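Local atomic coordinates of beta-N-acetylhexosaminidase (Arthrobacter aurescens, PDB entry 3RCN), a protein that probably releases terminal non-reducing N-acetyl-D-hexosamine residues from N-acetyl-beta-D-hexosaminides by hydrolysis, as a member of glycosyl hydrolase family 20. Residues 419-424 / 530-535. Sequence-based numbering, arbitrary orientation.
With SO4 (sulfate ion), chain G.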
ATOM      1  N   PRO A 419      20.241  -7.921  -7.428  1.00 35.46           N
ATOM      2  CA  PRO A 419      19.497  -8.969  -6.707  1.00 42.15           C
ATOM      3  C   PRO A 419      18.867 -10.066  -7.600  1.00 43.03           C
ATOM      4  O   PRO A 419      18.180  -9.732  -8.551  1.00 42.60           O
ATOM      5  CB  PRO A 419      18.395  -8.178  -5.980  1.00 35.72           C
ATOM      6  CG  PRO A 419      18.255  -6.906  -6.754  1.00 33.72           C
ATOM      7  CD  PRO A 419      19.625  -6.591  -7.278  1.00 32.52           C
ATOM      8  N   VAL A 420      19.071 -11.338  -7.253  1.00 41.29           N
ATOM      9  CA  VAL A 420      18.565 -12.485  -8.018  1.00 39.88           C
ATOM     10  C   VAL A 420      18.616 -12.261  -9.531  1.00 44.74           C
ATOM     11  O   VAL A 420      17.568 -12.184 -10.183  1.00 45.04           O
ATOM     12  CB  VAL A 420      17.117 -12.832  -7.621  1.00 37.18           C
ATOM     13  CG1 VAL A 420      16.761 -14.250  -8.065  1.00 32.75           C
ATOM     14  CG2 VAL A 420      16.925 -12.673  -6.120  1.00 34.29           C
ATOM     15  N   PRO A 421      19.831 -12.131 -10.091  1.00 42.12           N
ATOM     16  CA  PRO A 421      19.967 -11.808 -11.516  1.00 39.11           C
ATOM     17  C   PRO A 421      19.504 -12.934 -12.443  1.00 44.78           C
ATOM     18  O   PRO A 421      19.967 -14.071 -12.342  1.00 47.26           O
ATOM     19  CB  PRO A 421      21.468 -11.590 -11.668  1.00 41.61           C
ATOM     20  CG  PRO A 421      22.065 -12.467 -10.632  1.00 40.31           C
ATOM     21  CD  PRO A 421      21.132 -12.403  -9.461  1.00 36.15           C
ATOM     22  N   VAL A 422      18.645 -12.582 -13.393  1.00 44.55           N
ATOM     23  CA  VAL A 422      18.082 -13.535 -14.330  1.00 36.03           C
ATOM     24  C   VAL A 422      17.823 -12.840 -15.657  1.00 37.64           C
ATOM     25  O   VAL A 422      17.657 -11.624 -15.708  1.00 37.37           O
ATOM     26  CB  VAL A 422      16.748 -14.155 -13.831  1.00 43.51           C
ATOM     27  CG1 VAL A 422      16.969 -15.056 -12.621  1.00 36.55           C
ATOM     28  CG2 VAL A 422      15.708 -13.078 -13.543  1.00 45.60           C
ATOM     29  N   GLY A 423      17.794 -13.614 -16.732  1.00 35.56           N
ATOM     30  CA  GLY A 423      17.517 -13.061 -18.036  1.00 37.42           C
ATOM     31  C   GLY A 423      18.700 -12.282 -18.564  1.00 38.16           C
ATOM     32  O   GLY A 423      19.812 -12.393 -18.052  1.00 35.06           O
ATOM     33  N   PHE A 424      18.445 -11.519 -19.619  1.00 37.77           N
ATOM     34  CA  PHE A 424      19.450 -10.689 -20.267  1.00 40.05           C
ATOM     35  C   PHE A 424      19.671  -9.398 -19.498  1.00 42.84           C
ATOM     36  O   PHE A 424      18.790  -8.956 -18.756  1.00 39.55           O
ATOM     37  CB  PHE A 424      19.015 -10.366 -21.697  1.00 40.56           C
ATOM     38  CG  PHE A 424      18.476 -11.550 -22.446  1.00 43.13           C
ATOM     39  CD1 PHE A 424      19.300 -12.608 -22.777  1.00 40.10           C
ATOM     40  CD2 PHE A 424      17.140 -11.607 -22.806  1.00 50.33           C
ATOM     41  CE1 PHE A 424      18.804 -13.699 -23.457  1.00 46.08           C
ATOM     42  CE2 PHE A 424      16.643 -12.694 -23.493  1.00 52.01           C
ATOM     43  CZ  PHE A 424      17.477 -13.741 -23.820  1.00 49.84           C
ATOM     44  N   GLY A 530      20.719 -16.677  -9.228  1.00 41.99           N
ATOM     45  CA  GLY A 530      19.899 -16.373 -10.384  1.00 40.14           C
ATOM     46  C   GLY A 530      20.295 -17.257 -11.551  1.00 48.30           C
ATOM     47  O   GLY A 530      20.968 -18.278 -11.373  1.00 49.98           O
ATOM     48  N   TRP A 531      19.829 -16.900 -12.743  1.00 56.38           N
ATOM     49  CA  TRP A 531      20.279 -17.549 -13.969  1.00 52.17           C
ATOM     50  C   TRP A 531      20.585 -16.494 -15.036  1.00 49.04           C
ATOM     51  O   TRP A 531      19.672 -15.883 -15.585  1.00 49.71           O
ATOM     52  CB  TRP A 531      19.179 -18.492 -14.453  1.00 48.46           C
ATOM     53  CG  TRP A 531      19.636 -19.461 -15.490  1.00 62.77           C
ATOM     54  CD1 TRP A 531      19.243 -19.513 -16.798  1.00 62.34           C
ATOM     55  CD2 TRP A 531      20.583 -20.519 -15.312  1.00 65.83           C
ATOM     56  NE1 TRP A 531      19.884 -20.539 -17.439  1.00 65.37           N
ATOM     57  CE2 TRP A 531      20.713 -21.173 -16.549  1.00 66.51           C
ATOM     58  CE3 TRP A 531      21.331 -20.978 -14.224  1.00 68.56           C
ATOM     59  CZ2 TRP A 531      21.559 -22.263 -16.731  1.00 64.69           C
ATOM     60  CZ3 TRP A 531      22.171 -22.060 -14.407  1.00 66.93           C
ATOM     61  CH2 TRP A 531      22.275 -22.691 -15.652  1.00 63.10           C
ATOM     62  N   LYS A 532      21.852 -16.349 -15.403  1.00 47.91           N
ATOM     63  CA  LYS A 532      22.261 -15.241 -16.260  1.00 49.97           C
ATOM     64  C   LYS A 532      22.254 -15.608 -17.732  1.00 56.85           C
ATOM     65  O   LYS A 532      22.977 -16.507 -18.154  1.00 63.95           O
ATOM     66  CB  LYS A 532      23.656 -14.749 -15.885  1.00 51.41           C
ATOM     67  CG  LYS A 532      23.771 -14.074 -14.545  1.00 48.11           C
ATOM     68  CD  LYS A 532      25.162 -13.485 -14.387  1.00 47.48           C
ATOM     69  CE  LYS A 532      25.365 -12.939 -12.968  1.00 56.79           C
ATOM     70  NZ  LYS A 532      26.726 -12.362 -12.755  1.00 58.81           N
ATOM     71  N   ARG A 533      21.481 -14.871 -18.520  1.00 54.93           N
ATOM     72  CA  ARG A 533      21.392 -15.143 -19.947  1.00 58.64           C
ATOM     73  C   ARG A 533      22.083 -14.072 -20.785  1.00 60.27           C
ATOM     74  O   ARG A 533      22.188 -12.911 -20.373  1.00 52.89           O
ATOM     75  CB  ARG A 533      19.932 -15.312 -20.375  1.00 60.05           C
ATOM     76  CG  ARG A 533      19.284 -16.530 -19.752  1.00 62.21           C
ATOM     77  CD  ARG A 533      17.822 -16.595 -20.085  1.00 60.75           C
ATOM     78  NE  ARG A 533      17.609 -16.701 -21.520  1.00 60.26           N
ATOM     79  CZ  ARG A 533      16.412 -16.753 -22.089  1.00 64.23           C
ATOM     80  NH1 ARG A 533      16.302 -16.856 -23.407  1.00 67.18           N
ATOM     81  NH2 ARG A 533      15.321 -16.703 -21.336  1.00 61.85           N
ATOM     82  N   ASP A 534      22.591 -14.499 -21.941  1.00 65.52           N
ATOM     83  CA  ASP A 534      23.242 -13.623 -22.916  1.00 69.26           C
ATOM     84  C   ASP A 534      22.612 -13.796 -24.297  1.00 68.56           C
ATOM     85  O   ASP A 534      22.691 -14.868 -24.901  1.00 65.23           O
ATOM     86  CB  ASP A 534      24.745 -13.916 -22.981  1.00 75.95           C
ATOM     87  CG  ASP A 534      25.440 -13.163 -24.102  1.00 84.75           C
ATOM     88  OD1 ASP A 534      24.925 -12.106 -24.529  1.00 87.71           O
ATOM     89  OD2 ASP A 534      26.507 -13.630 -24.557  1.00 89.26           O
ATOM     90  N   TYR A 535      21.997 -12.733 -24.802  1.00 71.32           N
ATOM     91  CA  TYR A 535      21.194 -12.828 -26.018  1.00 70.67           C
ATOM     92  C   TYR A 535      21.982 -13.282 -27.235  1.00 76.07           C
ATOM     93  O   TYR A 535      21.467 -14.022 -28.072  1.00 77.79           O
ATOM     94  CB  TYR A 535      20.497 -11.501 -26.330  1.00 70.24           C
ATOM     95  CG  TYR A 535      19.545 -11.592 -27.500  1.00 73.49           C
ATOM     96  CD1 TYR A 535      19.769 -10.867 -28.664  1.00 78.42           C
ATOM     97  CD2 TYR A 535      18.431 -12.424 -27.450  1.00 75.76           C
ATOM     98  CE1 TYR A 535      18.900 -10.958 -29.747  1.00 79.19           C
ATOM     99  CE2 TYR A 535      17.559 -12.525 -28.522  1.00 79.34           C
ATOM    100  CZ  TYR A 535      17.798 -11.789 -29.669  1.00 80.27           C
ATOM    101  OH  TYR A 535      16.927 -11.885 -30.735  1.00 78.86           O
TER
HETATM  102  S   SO4 G 557      27.893 -11.042 -16.534  1.00109.80           S
HETATM  103  O1  SO4 G 557      28.192 -11.450 -15.162  1.00104.60           O
HETATM  104  O2  SO4 G 557      27.093  -9.820 -16.554  1.00105.44           O
HETATM  105  O3  SO4 G 557      29.148 -10.800 -17.238  1.00110.72           O
HETATM  106  O4  SO4 G 557      27.144 -12.102 -17.208  1.00113.29           O
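Phe-424 fills the packed end of this contact, between Arg-533 and Tyr-535. The edge of the Tyr-535 ring points at the Phe-424 face, a T-shaped pair with centroids 5.6 Å apart and planes at 84°. Tyr-535 CB adds a CH-pi contact over the Phe-424 ring, 4.2 Å from its centroid. With CG anti to the carbonyl carbon (chi1 -45°), the phenyl ring reaches across to the second segment. Its CZ atom lies over one face of the Arg-533 guanidinium, whose plane is inclined 59° to the ring. The Arg-533 side chain bends partway along, and salt bridges to Glu-538 and Glu-403 hold its polar end. An alanine in place of Phe-424 would probably leave the Tyr-535 edge without its aromatic partner and open a gap beside the Arg-533 guanidinium, which would keep its salt bridges.

The backbones run parallel. Arg-533 N donates to Gly-423 O at 3.0 Å. Arg-411 also bonds to this oxygen. The bond from Gly-423 N to Trp-531 O, 3.2 Å, is weak.

The solvent side is the outer flank of Trp-531 and Lys-532. There Pro-421 CG lies 4.1 Å from Lys-532 CE. The extended Lys-532 chain carries NZ to a sulfate oxygen, O1, at 3.0 Å; this ion probably comes from the crystallisation liquor. The Trp-531 indole turns outward, where Arg-208 makes a cation-pi contact with it.

Together, strands 422-423 and 531-532 form a two-stranded parallel sheet. This small sheet is separate from the strands of the family 20 catalytic barrel and ties the C-terminal tail to a loop of the catalytic domain.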